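PDB 3FKJ: putative phosphosugar isomerases from Salmonella typhimurium LT2, which probably binds a phosphorylated sugar or similar carbohydrate derivative and may act as an isomerase of the SIS-domain family. Local coordinates for residues G36-E41 / G116-G121; T53-G58 / I94-Q99; E78-T83 / T105-R110; V111-G116 / Y133-I138; Y124-P129 / I137-W142. All blocks are in the same frame, centred on the assembly; numbering follows the deposited sequence.

In the fold
Following helix 22-35, contact 1 (36-41 with 116-121) closes the longest loop, reaching from the lead-in to strand 42-47 across to strand 118-123. Contacts 2 and 3 are nested inside that loop and cross each other: contact 2 sets the 53-58 turn on strand 91-97, whereas contact 3 joins helix 76-81 to helix 103-115. Contact 4 crosses contact 1, with which it shares Gly116, and ties the end of helix 103-115 to the approach of edge strand 136-139. Contact 5 opens after contact 1 has closed and finishes on the same strand as contact 4, sharing Ile137 and Ile138. Together they connect helices and loops to one five-stranded parallel sheet.

Contact 1 of 5, residues G36-E41 / G116-G121; sequences GKQNIE and GAATIG
The carboxamide of Gln38 is the flat side-chain group that meets segment 116-121, and it does so through one corner: OE1 comes to 3.6 Å from Ala118 CB, while NE2 at the other corner is turned back toward its own segment. The setting is the rim of the parallel alpha/beta sheet of a SIS domain, where the loop after helix 22-35 passes the start of strand 118-123 on its way into strand 42-47. With 78 Å² buried in all, the touch is small, and it is made by a side chain bridging backbones that stay apart, Gln38 CA and Ala118 CA being 8.7 Å from each other. Both residues aim their CB at the opposite segment. Gln38 spans the gap because CG sits between the backbone N and carbonyl carbon (chi1 60°) and the chain then runs on extended. No hydrogen bond crosses: OE1 stands 3.7 Å from Ala118 N, and the meeting is one of van der Waals contact with the methyl group.

The rotation of the amide is fixed from its nitrogen. NE2 donates to Asn39 O at 2.8 Å, with the acceptor lying 22° out of the amide plane, and also bonds to the carbonyl of Ser91 on the strand that lies between 42-47 and 118-123. Ala118 pairs through its backbone with that same Ser91 and with Val93, so Gln38 lies across the starts of adjacent strands. Beyond it, the loop is held by a second local bond, Asn39 ND2 to Glu41 OE2 at 3.0 Å, met nearly along the C-O axis of OE2.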
# COMPACT_ATOMS: atom_id res chain seq x y z
N GLY A 36 -10.87 -13.78 25.95
CA GLY A 36 -11.06 -14.81 26.98
C GLY A 36 -10.32 -16.10 26.66
O GLY A 36 -10.12 -16.93 27.55
N LYS A 37 -9.88 -16.24 25.40
CA LYS A 37 -9.28 -17.48 24.89
C LYS A 37 -7.83 -17.34 24.39
O LYS A 37 -7.15 -18.35 24.20
CB LYS A 37 -10.15 -17.99 23.75
CG LYS A 37 -11.55 -18.35 24.16
CD LYS A 37 -12.42 -18.59 22.96
CE LYS A 37 -13.74 -19.25 23.34
NZ LYS A 37 -14.56 -19.52 22.09
N GLN A 38 -7.36 -16.11 24.16
CA GLN A 38 -5.98 -15.88 23.74
C GLN A 38 -5.60 -14.43 23.97
O GLN A 38 -6.42 -13.62 24.37
CB GLN A 38 -5.83 -16.19 22.24
CG GLN A 38 -6.71 -15.32 21.36
CD GLN A 38 -6.44 -15.48 19.89
OE1 GLN A 38 -6.80 -16.49 19.27
NE2 GLN A 38 -5.81 -14.47 19.30
N ASN A 39 -4.35 -14.10 23.69
CA ASN A 39 -3.93 -12.71 23.57
C ASN A 39 -4.23 -12.21 22.16
O ASN A 39 -4.33 -13.01 21.24
CB ASN A 39 -2.43 -12.56 23.80
CG ASN A 39 -1.98 -13.18 25.09
OD1 ASN A 39 -2.73 -13.18 26.08
ND2 ASN A 39 -0.76 -13.71 25.11
N ILE A 40 -4.38 -10.89 22.02
CA ILE A 40 -4.37 -10.26 20.72
C ILE A 40 -3.10 -9.47 20.59
O ILE A 40 -3.05 -8.30 20.96
CB ILE A 40 -5.61 -9.38 20.41
CG1 ILE A 40 -6.92 -10.19 20.55
CG2 ILE A 40 -5.51 -8.83 18.95
CD1 ILE A 40 -8.20 -9.36 20.39
N GLU A 41 -2.07 -10.11 20.03
CA GLU A 41 -0.76 -9.47 19.86
C GLU A 41 -0.55 -8.91 18.46
O GLU A 41 0.23 -7.97 18.27
CB GLU A 41 0.34 -10.48 20.18
CG GLU A 41 0.46 -10.79 21.65
CD GLU A 41 1.26 -12.05 21.92
OE1 GLU A 41 2.22 -12.34 21.19
OE2 GLU A 41 0.89 -12.77 22.85
N GLY A 116 -3.53 -21.33 13.93
CA GLY A 116 -3.99 -21.11 15.30
C GLY A 116 -4.54 -19.72 15.57
O GLY A 116 -4.90 -19.41 16.70
N ALA A 117 -4.63 -18.89 14.54
CA ALA A 117 -5.18 -17.53 14.65
C ALA A 117 -6.69 -17.58 14.82
O ALA A 117 -7.35 -18.51 14.30
CB ALA A 117 -4.81 -16.70 13.43
N ALA A 118 -7.25 -16.63 15.57
CA ALA A 118 -8.68 -16.37 15.52
C ALA A 118 -9.00 -15.69 14.20
O ALA A 118 -8.25 -14.80 13.74
CB ALA A 118 -9.15 -15.52 16.67
N THR A 119 -10.12 -16.11 13.59
CA THR A 119 -10.57 -15.53 12.34
C THR A 119 -11.93 -14.82 12.53
O THR A 119 -12.81 -15.35 13.16
CB THR A 119 -10.68 -16.61 11.23
OG1 THR A 119 -11.47 -17.70 11.70
CG2 THR A 119 -9.32 -17.13 10.84
N ILE A 120 -12.04 -13.58 12.03
CA ILE A 120 -13.33 -12.86 12.00
C ILE A 120 -13.65 -12.65 10.52
O ILE A 120 -12.87 -12.03 9.77
CB ILE A 120 -13.27 -11.47 12.71
CG1 ILE A 120 -12.80 -11.59 14.18
CG2 ILE A 120 -14.63 -10.76 12.62
CD1 ILE A 120 -12.54 -10.24 14.85
N GLY A 121 -14.80 -13.16 10.10
CA GLY A 121 -15.25 -13.06 8.72
C GLY A 121 -16.38 -12.07 8.56
O GLY A 121 -17.44 -12.24 9.20

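Contact 2 of 5, residues T53-G58 / I94-Q99; sequences TGFWPG and ILASQQ
Phe55 drives its ring against Ile94, Leu95 and Ala96 of strand 91-97, the central strand of the SIS domain's five-stranded parallel sheet. Packing is tight at the far end of the ring. CZ lies 3.5 Å from Ala96 CB, CE2 approaches Ile94 O at 3.5 Å, and CE1 meets Ile94 CG2 at 3.7 Å. The peptide carbon Leu95 C stands at the ring edge, close to its plane and 3.7 Å from CZ. Phe55 CG is anti to its carbonyl carbon (chi1 -71°), which sends the ring to the strand. Leu122 and Phe45, on the flanking strands, also touch the ring, which is buried.

The strand alternates: Ile94 and Ala96 aim at the ring, while Leu95 between them turns its side chain to helix 103-115 on the other face and offers only its peptide carbon. The looser side lies past Ala96, where the chain runs into the partly exposed Gln98 and Gln99. The loop that follows the strand corresponds in position to the one that binds the sugar phosphate in GlmS-type SIS domains and probably does the same here. On the other segment the ring is carried by a type I turn, closed by Trp56 N to Thr53 O at 3.1 Å.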
# COMPACT_ATOMS: atom_id res chain seq x y z
N THR A 53 -9.42 -2.72 0.89
CA THR A 53 -9.45 -1.26 1.15
C THR A 53 -10.56 -0.90 2.17
O THR A 53 -10.48 0.13 2.84
CB THR A 53 -9.69 -0.41 -0.12
OG1 THR A 53 -10.90 -0.81 -0.77
CG2 THR A 53 -8.47 -0.40 -1.09
N GLY A 54 -11.57 -1.76 2.29
CA GLY A 54 -12.61 -1.60 3.31
C GLY A 54 -12.08 -1.70 4.75
O GLY A 54 -12.76 -1.30 5.68
N PHE A 55 -10.86 -2.23 4.91
CA PHE A 55 -10.19 -2.33 6.18
C PHE A 55 -9.30 -1.15 6.52
O PHE A 55 -8.81 -1.08 7.65
CB PHE A 55 -9.37 -3.63 6.24
CG PHE A 55 -10.20 -4.88 6.33
CD1 PHE A 55 -11.22 -4.99 7.29
CD2 PHE A 55 -9.95 -5.96 5.50
CE1 PHE A 55 -11.97 -6.15 7.38
CE2 PHE A 55 -10.68 -7.10 5.58
CZ PHE A 55 -11.70 -7.20 6.51
N TRP A 56 -9.07 -0.23 5.57
CA TRP A 56 -8.21 0.92 5.79
C TRP A 56 -8.58 1.75 7.03
O TRP A 56 -7.68 2.16 7.76
CB TRP A 56 -8.19 1.87 4.58
CG TRP A 56 -7.06 2.85 4.73
CD1 TRP A 56 -7.13 4.12 5.19
CD2 TRP A 56 -5.68 2.58 4.47
NE1 TRP A 56 -5.87 4.69 5.21
CE2 TRP A 56 -4.96 3.76 4.79
CE3 TRP A 56 -4.98 1.46 4.01
CZ2 TRP A 56 -3.56 3.86 4.65
CZ3 TRP A 56 -3.57 1.56 3.85
CH2 TRP A 56 -2.89 2.75 4.16
N PRO A 57 -9.89 2.05 7.24
CA PRO A 57 -10.21 2.83 8.43
C PRO A 57 -9.72 2.27 9.75
O PRO A 57 -9.23 3.03 10.58
CB PRO A 57 -11.73 2.97 8.37
CG PRO A 57 -12.04 2.84 6.88
CD PRO A 57 -11.09 1.76 6.44
N GLY A 58 -9.91 0.97 9.96
CA GLY A 58 -9.37 0.30 11.12
C GLY A 58 -7.86 0.20 11.13
O GLY A 58 -7.22 0.40 12.20
N ILE A 94 -8.71 -10.84 10.20
CA ILE A 94 -10.02 -10.32 9.90
C ILE A 94 -10.14 -10.27 8.40
O ILE A 94 -9.37 -9.58 7.72
CB ILE A 94 -10.26 -8.93 10.53
CG1 ILE A 94 -9.91 -8.96 12.01
CG2 ILE A 94 -11.72 -8.43 10.25
CD1 ILE A 94 -9.95 -7.60 12.72
N LEU A 95 -11.11 -11.04 7.89
CA LEU A 95 -11.32 -11.21 6.45
C LEU A 95 -12.69 -10.68 6.01
O LEU A 95 -13.62 -10.65 6.80
CB LEU A 95 -11.11 -12.68 6.09
CG LEU A 95 -9.84 -13.33 6.68
CD1 LEU A 95 -10.16 -14.32 7.80
CD2 LEU A 95 -9.07 -14.03 5.56
N ALA A 96 -12.77 -10.18 4.79
CA ALA A 96 -14.03 -9.72 4.19
C ALA A 96 -14.18 -10.29 2.80
O ALA A 96 -13.20 -10.46 2.06
CB ALA A 96 -14.12 -8.23 4.14
N SER A 97 -15.41 -10.61 2.45
CA SER A 97 -15.79 -11.05 1.09
C SER A 97 -17.29 -10.78 0.97
O SER A 97 -18.07 -11.28 1.80
CB SER A 97 -15.55 -12.57 0.91
OG SER A 97 -15.80 -12.98 -0.43
N GLN A 98 -17.69 -10.02 -0.06
CA GLN A 98 -19.12 -9.72 -0.33
C GLN A 98 -20.07 -10.97 -0.40
O GLN A 98 -20.91 -11.20 0.50
CB GLN A 98 -19.24 -8.88 -1.61
CG GLN A 98 -20.70 -8.45 -1.98
CD GLN A 98 -21.21 -7.24 -1.19
OE1 GLN A 98 -20.48 -6.63 -0.40
NE2 GLN A 98 -22.47 -6.89 -1.42
N GLN A 99 -19.91 -11.78 -1.44
CA GLN A 99 -20.70 -13.00 -1.63
C GLN A 99 -20.09 -14.20 -0.89
O GLN A 99 -20.58 -15.32 -1.03
CB GLN A 99 -20.83 -13.29 -3.13

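Contact 3 of 5, residues E78-T83 / T105-R110; sequences EFVHAT and TVAAAR
Two helices packed on the same face of the SIS-domain sheet meet here, Phe79 and Val80 of helix 76-81 against Ala107 and Ala108 of helix 103-115. The small alanines allow a close approach: Val80 CA and Ala108 CA are 5.1 Å apart, and 175 Å² is buried. Val80 does most of the touching with one branch. Its CG2, anti to the carbonyl carbon and beside the backbone N, presses onto the peptide between the alanines, reaching Ala108 N at 3.2 Å, a tight fit for a methyl group. The same methyl lies 3.8 Å from Ala107 CB.

Phe79 adds an apolar contact. CG is anti to the backbone N (chi1 -176°), which carries the ring inward, where CD2 rests 3.8 Å from Ala108 CB. The carbonyl oxygen of Ala108 lies at the ring edge near its plane, 3.6 Å from CE2. Val46 of strand 42-47 is touched by both Phe79 and Ala108, evidence that the pair sits over a common patch of sheet.

Helical geometry is lost at Ala82, just after the contact. There the Thr83 hydroxyl, from beyond the helix end, takes up the Phe79 carbonyl of the last turn: OG1 donates to Phe79 O at 2.7 Å, in the carbonyl plane and with a C=O...donor angle of 156°. Glu78, facing elsewhere, bonds through OE1 to His246 and Gly220 of the second subunit, which puts this helix end in the interface with that subunit. Neighbouring helices layered on a parallel sheet in this way are typical of the three-layer alpha/beta/alpha sandwich of SIS domains, with its flavodoxin-like strand order 2-1-3-4-5.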
# COMPACT_ATOMS: atom_id res chain seq x y z
N GLU A 78 -1.69 -13.48 -1.57
CA GLU A 78 -0.34 -13.35 -1.09
C GLU A 78 -0.14 -13.90 0.33
O GLU A 78 0.87 -14.54 0.59
CB GLU A 78 0.18 -11.93 -1.16
CG GLU A 78 1.63 -11.88 -0.68
CD GLU A 78 2.49 -10.94 -1.44
OE1 GLU A 78 2.30 -10.80 -2.67
OE2 GLU A 78 3.36 -10.34 -0.81
N PHE A 79 -1.12 -13.64 1.20
CA PHE A 79 -1.19 -14.17 2.57
C PHE A 79 -1.18 -15.69 2.59
O PHE A 79 -0.47 -16.30 3.39
CB PHE A 79 -2.47 -13.62 3.26
CG PHE A 79 -2.62 -14.00 4.73
CD1 PHE A 79 -1.90 -13.35 5.72
CD2 PHE A 79 -3.53 -14.97 5.12
CE1 PHE A 79 -2.09 -13.67 7.08
CE2 PHE A 79 -3.71 -15.30 6.47
CZ PHE A 79 -2.98 -14.64 7.43
N VAL A 80 -1.95 -16.28 1.67
CA VAL A 80 -2.03 -17.73 1.48
C VAL A 80 -0.70 -18.30 1.04
O VAL A 80 -0.24 -19.34 1.55
CB VAL A 80 -3.09 -18.09 0.44
CG1 VAL A 80 -2.97 -19.55 -0.06
CG2 VAL A 80 -4.46 -17.83 0.98
N HIS A 81 -0.08 -17.64 0.07
CA HIS A 81 1.11 -18.24 -0.56
C HIS A 81 2.44 -17.96 0.16
O HIS A 81 3.34 -18.80 0.15
CB HIS A 81 1.17 -17.84 -2.03
CG HIS A 81 0.18 -18.55 -2.89
ND1 HIS A 81 -1.17 -18.24 -2.92
CD2 HIS A 81 0.35 -19.56 -3.78
CE1 HIS A 81 -1.78 -19.04 -3.77
NE2 HIS A 81 -0.89 -19.84 -4.31
N ALA A 82 2.58 -16.76 0.73
CA ALA A 82 3.75 -16.34 1.49
C ALA A 82 3.26 -15.90 2.87
O ALA A 82 3.21 -14.71 3.25
CB ALA A 82 4.50 -15.21 0.76
N THR A 83 2.87 -16.91 3.64
CA THR A 83 2.34 -16.72 4.98
C THR A 83 3.44 -16.27 5.94
O THR A 83 4.54 -16.90 6.02
CB THR A 83 1.65 -18.01 5.48
OG1 THR A 83 0.77 -18.48 4.45
CG2 THR A 83 0.87 -17.73 6.75
N THR A 105 -9.66 -15.64 -0.48
CA THR A 105 -10.00 -15.12 0.85
C THR A 105 -10.47 -16.27 1.73
O THR A 105 -10.21 -16.26 2.92
CB THR A 105 -11.07 -13.99 0.77
OG1 THR A 105 -10.57 -12.95 -0.10
CG2 THR A 105 -11.40 -13.39 2.19
N VAL A 106 -11.13 -17.28 1.14
CA VAL A 106 -11.55 -18.49 1.90
C VAL A 106 -10.30 -19.28 2.33
O VAL A 106 -10.21 -19.70 3.47
CB VAL A 106 -12.56 -19.38 1.09
CG1 VAL A 106 -12.78 -20.74 1.74
CG2 VAL A 106 -13.90 -18.68 0.95
N ALA A 107 -9.33 -19.43 1.41
CA ALA A 107 -8.04 -20.10 1.68
C ALA A 107 -7.19 -19.36 2.69
O ALA A 107 -6.51 -19.99 3.51
CB ALA A 107 -7.24 -20.31 0.37
N ALA A 108 -7.23 -18.03 2.65
CA ALA A 108 -6.61 -17.19 3.70
C ALA A 108 -7.16 -17.48 5.12
O ALA A 108 -6.38 -17.63 6.09
CB ALA A 108 -6.79 -15.74 3.35
N ALA A 109 -8.49 -17.56 5.25
CA ALA A 109 -9.16 -17.91 6.49
C ALA A 109 -8.79 -19.33 6.95
O ALA A 109 -8.61 -19.55 8.13
CB ALA A 109 -10.65 -17.76 6.35
N ARG A 110 -8.66 -20.25 6.00
CA ARG A 110 -8.27 -21.63 6.27
C ARG A 110 -6.86 -21.68 6.79
O ARG A 110 -6.61 -22.28 7.82
CB ARG A 110 -8.38 -22.49 5.00
CG ARG A 110 -7.94 -23.97 5.19
CD ARG A 110 -7.89 -24.77 3.88
NE ARG A 110 -7.28 -24.03 2.76
CZ ARG A 110 -5.96 -23.86 2.58
NH1 ARG A 110 -5.06 -24.35 3.44
NH2 ARG A 110 -5.55 -23.17 1.52

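Contact 4 of 5, residues V111-G116 / Y133-I138; sequences VAREKG and YSDYII
Asp135 OD1 is gripped twice by the guanidinium of Arg113: NH2 forms the main salt-bridge bond at 2.8 Å, and NE adds a weak one at 3.3 Å. The two flat groups are nearly parallel, their planes 11° apart, but stepped, for NH2 reaches OD1 from above the carboxylate plane. The NH2 bond is also bent at the donor, with an N-H...O angle of 134°. OD2 takes no part and is hydrogen-bonded elsewhere.

Arg113 gets there by bending at chi3 (-74°) after an otherwise extended start. This lays one guanidinium face over the backbone, with Tyr133 C 3.5 Å from NH2. Asp135 N is also close to NH2, but both are donors; that N-H goes to Thr119 OG1, which also bonds Tyr133 O. NH1 has a weak bond to Glu132 O, so the group is held from several directions at a partly exposed site.

The helix ends just beyond. Gly116, with positive phi, finishes it in a Schellman motif; Gly116 N bonds Arg113 O at 3.1 Å. Helix 103-115 is thus a Schellman-capped helix whose last turn is salt-bridged to the loop before the edge strand of a parallel alpha/beta sheet.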
# COMPACT_ATOMS: atom_id res chain seq x y z
N VAL A 111 -5.94 -21.02 6.11
CA VAL A 111 -4.54 -20.96 6.55
C VAL A 111 -4.43 -20.32 7.95
O VAL A 111 -3.69 -20.83 8.79
CB VAL A 111 -3.65 -20.21 5.53
CG1 VAL A 111 -2.28 -19.86 6.14
CG2 VAL A 111 -3.52 -21.02 4.24
N ALA A 112 -5.16 -19.22 8.18
CA ALA A 112 -5.12 -18.51 9.45
C ALA A 112 -5.52 -19.45 10.58
O ALA A 112 -4.82 -19.56 11.59
CB ALA A 112 -6.04 -17.28 9.43
N ARG A 113 -6.65 -20.14 10.39
CA ARG A 113 -7.15 -21.13 11.33
C ARG A 113 -6.18 -22.31 11.51
O ARG A 113 -5.97 -22.76 12.61
CB ARG A 113 -8.54 -21.63 10.92
CG ARG A 113 -9.07 -22.73 11.87
CD ARG A 113 -10.51 -23.14 11.61
NE ARG A 113 -11.50 -22.16 12.04
CZ ARG A 113 -12.81 -22.29 11.82
NH1 ARG A 113 -13.27 -23.37 11.21
NH2 ARG A 113 -13.68 -21.38 12.22
N GLU A 114 -5.56 -22.79 10.43
CA GLU A 114 -4.54 -23.85 10.53
C GLU A 114 -3.31 -23.44 11.36
O GLU A 114 -2.63 -24.29 11.96
CB GLU A 114 -4.09 -24.30 9.14
CG GLU A 114 -5.16 -25.03 8.33
CD GLU A 114 -4.78 -25.26 6.87
OE1 GLU A 114 -3.81 -24.63 6.37
OE2 GLU A 114 -5.47 -26.08 6.23
N LYS A 115 -3.03 -22.15 11.38
CA LYS A 115 -1.91 -21.55 12.12
C LYS A 115 -2.25 -21.26 13.58
O LYS A 115 -1.36 -20.97 14.39
CB LYS A 115 -1.48 -20.25 11.42
CG LYS A 115 -0.16 -20.28 10.66
CD LYS A 115 0.03 -21.42 9.70
CE LYS A 115 1.47 -21.36 9.19
NZ LYS A 115 1.83 -22.33 8.12
N GLY A 116 -3.53 -21.33 13.93
CA GLY A 116 -3.99 -21.11 15.30
C GLY A 116 -4.54 -19.72 15.57
O GLY A 116 -4.90 -19.41 16.70
N TYR A 133 -14.53 -21.17 7.66
CA TYR A 133 -13.27 -20.94 8.35
C TYR A 133 -13.27 -19.66 9.19
O TYR A 133 -12.21 -19.17 9.56
CB TYR A 133 -12.16 -20.87 7.32
CG TYR A 133 -12.02 -22.15 6.54
CD1 TYR A 133 -11.56 -23.31 7.15
CD2 TYR A 133 -12.38 -22.20 5.20
CE1 TYR A 133 -11.42 -24.49 6.42
CE2 TYR A 133 -12.26 -23.37 4.47
CZ TYR A 133 -11.78 -24.50 5.09
OH TYR A 133 -11.64 -25.65 4.36
N SER A 134 -14.45 -19.13 9.49
CA SER A 134 -14.59 -17.93 10.31
C SER A 134 -15.03 -18.34 11.70
O SER A 134 -16.12 -18.88 11.86
CB SER A 134 -15.64 -16.99 9.71
OG SER A 134 -15.31 -16.63 8.37
N ASP A 135 -14.20 -18.08 12.71
CA ASP A 135 -14.58 -18.38 14.10
C ASP A 135 -15.74 -17.49 14.48
O ASP A 135 -16.61 -17.89 15.24
CB ASP A 135 -13.42 -18.14 15.10
CG ASP A 135 -12.23 -19.04 14.86
OD1 ASP A 135 -12.47 -20.22 14.49
OD2 ASP A 135 -11.07 -18.60 15.06
N TYR A 136 -15.72 -16.25 13.97
CA TYR A 136 -16.78 -15.29 14.22
C TYR A 136 -17.20 -14.70 12.89
O TYR A 136 -16.34 -14.45 12.03
CB TYR A 136 -16.30 -14.19 15.18
CG TYR A 136 -15.62 -14.69 16.45
CD1 TYR A 136 -14.25 -14.99 16.47
CD2 TYR A 136 -16.36 -14.88 17.64
CE1 TYR A 136 -13.63 -15.46 17.62
CE2 TYR A 136 -15.74 -15.34 18.81
CZ TYR A 136 -14.38 -15.64 18.80
OH TYR A 136 -13.78 -16.08 19.97
N ILE A 137 -18.49 -14.48 12.72
CA ILE A 137 -19.09 -14.00 11.47
C ILE A 137 -19.86 -12.70 11.70
O ILE A 137 -20.68 -12.62 12.60
CB ILE A 137 -20.08 -15.03 10.87
CG1 ILE A 137 -19.37 -16.36 10.57
CG2 ILE A 137 -20.70 -14.47 9.59
CD1 ILE A 137 -20.29 -17.59 10.59
N ILE A 138 -19.59 -11.69 10.88
CA ILE A 138 -20.36 -10.46 10.89
C ILE A 138 -21.07 -10.36 9.55
O ILE A 138 -20.44 -10.42 8.51
CB ILE A 138 -19.46 -9.23 11.12
CG1 ILE A 138 -18.95 -9.21 12.58
CG2 ILE A 138 -20.23 -7.95 10.78
CD1 ILE A 138 -17.45 -8.86 12.75

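Contact 5 of 5, residues Y124-P129 / I137-W142; sequences YQPDTP and IIEYQW
Tyr124 and Trp142 form the aromatic part of this contact, a T-shaped pair at the C-terminal ends of two neighbouring parallel strands of the SIS domain, 118-123 and edge strand 136-139. The edge of the indole is directed at one face of Tyr124, with six-membered ring centroids 5.2 Å apart and planes at 70°. Trp142 CE3 makes the nearest approach, 3.6 Å from Tyr124 CZ and displaced toward the rim of the phenol. Tyr124 CG is anti to its backbone N (chi1 173°), which swings the ring out to meet the indole.

Apolar contact continues at the base of the same side chain, where Tyr124 CB lies 3.7 Å from Tyr140 CE1.

A backbone atom joins in as well: Tyr124 N sits over a face of the Tyr140 ring, 3.7 Å from CZ, while its hydrogen bond goes to Gln98 O. Gln98 OE1 in turn hydrogen-bonds Tyr140 OH, so one residue of the neighbouring loop holds both tyrosines.

Across the segments no hydrogen bond forms, and the carboxylate contact is van der Waals in kind. Glu139, extended beyond CG, crosses Pro126 at about a right angle on the exposed surface, where its OE1 lies 3.6 Å from Pro126 CG.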
# COMPACT_ATOMS: atom_id res chain seq x y z
N TYR A 124 -21.54 -10.34 3.30
CA TYR A 124 -22.85 -9.78 3.02
C TYR A 124 -23.89 -10.92 2.97
O TYR A 124 -24.98 -10.83 3.54
CB TYR A 124 -22.84 -8.97 1.72
CG TYR A 124 -24.23 -8.52 1.29
CD1 TYR A 124 -24.97 -7.65 2.08
CD2 TYR A 124 -24.78 -8.95 0.09
CE1 TYR A 124 -26.23 -7.23 1.70
CE2 TYR A 124 -26.05 -8.53 -0.30
CZ TYR A 124 -26.77 -7.67 0.51
OH TYR A 124 -28.03 -7.25 0.14
N GLN A 125 -23.49 -12.01 2.29
CA GLN A 125 -24.29 -13.21 2.15
C GLN A 125 -23.88 -14.24 3.20
O GLN A 125 -22.74 -14.69 3.18
CB GLN A 125 -24.04 -13.82 0.76
CG GLN A 125 -24.56 -13.01 -0.41
CD GLN A 125 -26.04 -13.30 -0.69
OE1 GLN A 125 -26.65 -14.21 -0.09
NE2 GLN A 125 -26.63 -12.53 -1.61
N PRO A 126 -24.82 -14.64 4.09
CA PRO A 126 -24.55 -15.70 5.07
C PRO A 126 -24.49 -17.11 4.46
O PRO A 126 -24.88 -17.30 3.30
CB PRO A 126 -25.73 -15.58 6.03
CG PRO A 126 -26.81 -14.98 5.24
CD PRO A 126 -26.19 -14.11 4.23
N ASP A 127 -23.97 -18.06 5.23
CA ASP A 127 -23.75 -19.45 4.78
C ASP A 127 -22.86 -19.57 3.54
O ASP A 127 -22.91 -20.56 2.82
CB ASP A 127 -25.09 -20.16 4.50
CG ASP A 127 -25.95 -20.28 5.73
OD1 ASP A 127 -26.21 -19.24 6.38
OD2 ASP A 127 -26.39 -21.41 6.04
N THR A 128 -22.03 -18.56 3.31
CA THR A 128 -21.15 -18.55 2.16
C THR A 128 -19.80 -19.14 2.59
O THR A 128 -19.52 -19.25 3.79
CB THR A 128 -21.10 -17.15 1.59
OG1 THR A 128 -20.84 -16.19 2.63
CG2 THR A 128 -22.47 -16.86 0.91
N PRO A 129 -18.99 -19.61 1.63
CA PRO A 129 -17.78 -20.40 1.97
C PRO A 129 -16.81 -19.79 2.99
O PRO A 129 -16.13 -20.54 3.72
CB PRO A 129 -17.09 -20.57 0.60
CG PRO A 129 -18.16 -20.51 -0.36
CD PRO A 129 -19.16 -19.52 0.17
N ILE A 137 -18.49 -14.48 12.72
CA ILE A 137 -19.09 -14.00 11.47
C ILE A 137 -19.86 -12.70 11.70
O ILE A 137 -20.68 -12.62 12.60
CB ILE A 137 -20.08 -15.03 10.87
CG1 ILE A 137 -19.37 -16.36 10.57
CG2 ILE A 137 -20.70 -14.47 9.59
CD1 ILE A 137 -20.29 -17.59 10.59
N ILE A 138 -19.59 -11.69 10.88
CA ILE A 138 -20.36 -10.46 10.89
C ILE A 138 -21.07 -10.36 9.55
O ILE A 138 -20.44 -10.42 8.51
CB ILE A 138 -19.46 -9.23 11.12
CG1 ILE A 138 -18.95 -9.21 12.58
CG2 ILE A 138 -20.23 -7.95 10.78
CD1 ILE A 138 -17.45 -8.86 12.75
N GLU A 139 -22.39 -10.22 9.58
CA GLU A 139 -23.13 -9.94 8.36
C GLU A 139 -23.28 -8.44 8.28
O GLU A 139 -24.10 -7.85 8.99
CB GLU A 139 -24.47 -10.61 8.39
CG GLU A 139 -24.37 -12.12 8.24
CD GLU A 139 -25.66 -12.81 8.57
OE1 GLU A 139 -26.66 -12.49 7.89
OE2 GLU A 139 -25.65 -13.64 9.48
N TYR A 140 -22.43 -7.81 7.47
CA TYR A 140 -22.47 -6.37 7.34
C TYR A 140 -23.61 -6.03 6.42
O TYR A 140 -24.10 -6.89 5.69
CB TYR A 140 -21.15 -5.78 6.82
CG TYR A 140 -20.66 -6.28 5.49
CD1 TYR A 140 -21.18 -5.79 4.30
CD2 TYR A 140 -19.64 -7.22 5.40
CE1 TYR A 140 -20.72 -6.23 3.08
CE2 TYR A 140 -19.16 -7.66 4.18
CZ TYR A 140 -19.71 -7.17 3.02
OH TYR A 140 -19.23 -7.60 1.79
N GLN A 141 -24.02 -4.77 6.44
CA GLN A 141 -25.05 -4.30 5.55
C GLN A 141 -24.51 -3.58 4.31
O GLN A 141 -23.44 -2.97 4.32
CB GLN A 141 -25.99 -3.40 6.32
CG GLN A 141 -26.62 -4.15 7.47
CD GLN A 141 -27.98 -3.69 7.72
OE1 GLN A 141 -28.19 -2.77 8.48
NE2 GLN A 141 -28.93 -4.27 7.01
N TRP A 142 -25.29 -3.70 3.25
CA TRP A 142 -24.94 -3.16 1.96
C TRP A 142 -26.20 -2.91 1.14
O TRP A 142 -27.11 -3.70 1.15
CB TRP A 142 -24.05 -4.18 1.23
CG TRP A 142 -23.76 -3.78 -0.18
CD1 TRP A 142 -22.73 -2.99 -0.61
CD2 TRP A 142 -24.51 -4.16 -1.35
NE1 TRP A 142 -22.79 -2.85 -1.98
CE2 TRP A 142 -23.87 -3.56 -2.46
CE3 TRP A 142 -25.64 -4.95 -1.56
CZ2 TRP A 142 -24.33 -3.71 -3.77
CZ3 TRP A 142 -26.12 -5.10 -2.87
CH2 TRP A 142 -25.46 -4.48 -3.96